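Local atomic coordinates of lectin (Trichosanthes anguina, PDB entry 4HR6), a protein that binds galactosides through its two beta-trefoil domains and belongs to a nontoxic three-chain homologue of type II ribosome-inactivating proteins. Residues A81-S86 against N97-D102. Sequence-based numbering, arbitrary orientation.
Sequences AAEDIS and NPNYED
Residues 81-86, which include a short 3-10 segment, face a type I beta turn running from Asn97 to Tyr100, with the CA atoms of Ser86 and Asn97 5.6 Å apart. Asn97 suits the first position of its turn because its amide works both ways. With CG anti to the backbone N (chi1 -178°), the side chain reaches across, and ND2 donates to Glu83 O at 2.9 Å, the carbonyl oxygen lying close to the amide plane. Its OD1 meanwhile accepts from Asn99 N at 2.9 Å, closing an Asx turn; held at both ends, the amide has its rotation fixed. Pro98, whose phi favours the second position of such a turn, rests its CD 4.2 Å from Ser86 CB. Further along the turn, Tyr100 is long enough to bring its hydroxyl to buried Asp84: OH donates to OD1 at 2.6 Å, nearly in line with the CG-OD1 bond, and OD1 lies at the ring's edge, in its plane. Asp84 is also tied through its backbone to Thr63, and Ile85 turns away to pack on Cys60 and Ala62 of strand 59-62. Two side-chain hydrogen bonds thus join two loops of the N-terminal beta-trefoil, and the phenol probably helps to stabilise the buried carboxylate's negative charge.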
loop_
_atom_site.group_PDB
_atom_site.type_symbol
_atom_site.label_atom_id
_atom_site.label_comp_id
_atom_site.label_asym_id
_atom_site.label_seq_id
_atom_site.Cartn_x
_atom_site.Cartn_y
_atom_site.Cartn_z
ATOM N N ALA C 81 -8.250 -28.330 24.131
ATOM C CA ALA C 81 -6.904 -28.601 23.600
ATOM C C ALA C 81 -6.314 -27.424 22.829
ATOM O O ALA C 81 -7.035 -26.690 22.156
ATOM C CB ALA C 81 -6.930 -29.837 22.705
ATOM N N ALA C 82 -4.993 -27.273 22.920
ATOM C CA ALA C 82 -4.272 -26.174 22.266
ATOM C C ALA C 82 -4.520 -26.140 20.761
ATOM O O ALA C 82 -4.806 -25.082 20.200
ATOM C CB ALA C 82 -2.777 -26.284 22.540
ATOM N N GLU C 83 -4.434 -27.306 20.126
ATOM C CA GLU C 83 -4.570 -27.415 18.672
ATOM C C GLU C 83 -5.839 -26.772 18.111
ATOM O O GLU C 83 -5.865 -26.400 16.939
ATOM C CB GLU C 83 -4.529 -28.883 18.227
ATOM C CG GLU C 83 -3.177 -29.566 18.405
ATOM C CD GLU C 83 -2.977 -30.175 19.786
ATOM O OE1 GLU C 83 -1.935 -30.840 19.986
ATOM O OE2 GLU C 83 -3.854 -29.993 20.668
ATOM N N ASP C 84 -6.876 -26.649 18.940
ATOM C CA ASP C 84 -8.187 -26.167 18.495
ATOM C C ASP C 84 -8.377 -24.657 18.643
ATOM O O ASP C 84 -9.394 -24.115 18.199
ATOM C CB ASP C 84 -9.304 -26.898 19.258
ATOM C CG ASP C 84 -9.329 -28.402 18.980
ATOM O OD1 ASP C 84 -8.886 -28.831 17.891
ATOM O OD2 ASP C 84 -9.803 -29.160 19.856
ATOM N N ILE C 85 -7.403 -23.989 19.261
ATOM C CA ILE C 85 -7.464 -22.540 19.488
ATOM C C ILE C 85 -6.274 -21.779 18.863
ATOM O O ILE C 85 -6.046 -20.600 19.173
ATOM C CB ILE C 85 -7.591 -22.215 20.996
ATOM C CG1 ILE C 85 -6.540 -22.971 21.817
ATOM C CG2 ILE C 85 -8.984 -22.566 21.488
ATOM C CD1 ILE C 85 -6.447 -22.505 23.253
ATOM N N SER C 86 -5.536 -22.459 17.982
ATOM C CA SER C 86 -4.498 -21.835 17.160
ATOM C C SER C 86 -5.126 -21.143 15.945
ATOM O O SER C 86 -6.096 -21.645 15.367
ATOM C CB SER C 86 -3.506 -22.885 16.657
ATOM O OG SER C 86 -2.824 -23.506 17.721
ATOM N N ASN C 97 -6.928 -22.415 10.925
ATOM C CA ASN C 97 -6.221 -23.115 11.998
ATOM C C ASN C 97 -5.150 -24.029 11.409
ATOM O O ASN C 97 -5.478 -25.025 10.780
ATOM C CB ASN C 97 -7.207 -23.952 12.819
ATOM C CG ASN C 97 -6.544 -24.678 13.992
ATOM O OD1 ASN C 97 -5.539 -25.400 13.832
ATOM N ND2 ASN C 97 -7.121 -24.505 15.175
ATOM N N PRO C 98 -3.864 -23.712 11.628
ATOM C CA PRO C 98 -2.744 -24.459 11.017
ATOM C C PRO C 98 -2.839 -25.995 11.075
ATOM O O PRO C 98 -2.309 -26.678 10.195
ATOM C CB PRO C 98 -1.532 -23.993 11.828
ATOM C CG PRO C 98 -1.901 -22.658 12.358
ATOM C CD PRO C 98 -3.393 -22.627 12.509
ATOM N N ASN C 99 -3.491 -26.527 12.105
ATOM C CA ASN C 99 -3.608 -27.983 12.278
ATOM C C ASN C 99 -4.625 -28.625 11.324
ATOM O O ASN C 99 -4.435 -29.763 10.886
ATOM C CB ASN C 99 -3.956 -28.322 13.737
ATOM C CG ASN C 99 -2.915 -27.813 14.725
ATOM O OD1 ASN C 99 -3.233 -27.056 15.647
ATOM N ND2 ASN C 99 -1.663 -28.217 14.526
ATOM N N TYR C 100 -5.693 -27.892 11.006
ATOM C CA TYR C 100 -6.720 -28.361 10.074
ATOM C C TYR C 100 -6.546 -27.664 8.734
ATOM O O TYR C 100 -7.252 -26.714 8.411
ATOM C CB TYR C 100 -8.100 -28.115 10.667
ATOM C CG TYR C 100 -8.218 -28.705 12.048
ATOM C CD1 TYR C 100 -8.084 -27.910 13.179
ATOM C CD2 TYR C 100 -8.422 -30.070 12.226
ATOM C CE1 TYR C 100 -8.175 -28.451 14.449
ATOM C CE2 TYR C 100 -8.513 -30.623 13.491
ATOM C CZ TYR C 100 -8.387 -29.810 14.601
ATOM O OH TYR C 100 -8.475 -30.352 15.864
ATOM N N GLU C 101 -5.604 -28.170 7.946
ATOM C CA GLU C 101 -5.040 -27.415 6.831
ATOM C C GLU C 101 -6.007 -27.130 5.680
ATOM O O GLU C 101 -5.774 -26.214 4.893
ATOM C CB GLU C 101 -3.780 -28.114 6.300
ATOM C CG GLU C 101 -2.840 -27.176 5.555
ATOM C CD GLU C 101 -1.534 -27.831 5.151
ATOM O OE1 GLU C 101 -0.668 -27.126 4.589
ATOM O OE2 GLU C 101 -1.372 -29.049 5.387
ATOM N N ASP C 102 -7.087 -27.895 5.578
ATOM C CA ASP C 102 -7.978 -27.777 4.427
ATOM C C ASP C 102 -9.125 -26.813 4.663
ATOM O O ASP C 102 -9.834 -26.448 3.725
ATOM C CB ASP C 102 -8.523 -29.152 4.053
ATOM C CG ASP C 102 -7.425 -30.118 3.659
ATOM O OD1 ASP C 102 -6.565 -29.740 2.833
ATOM O OD2 ASP C 102 -7.423 -31.254 4.182
#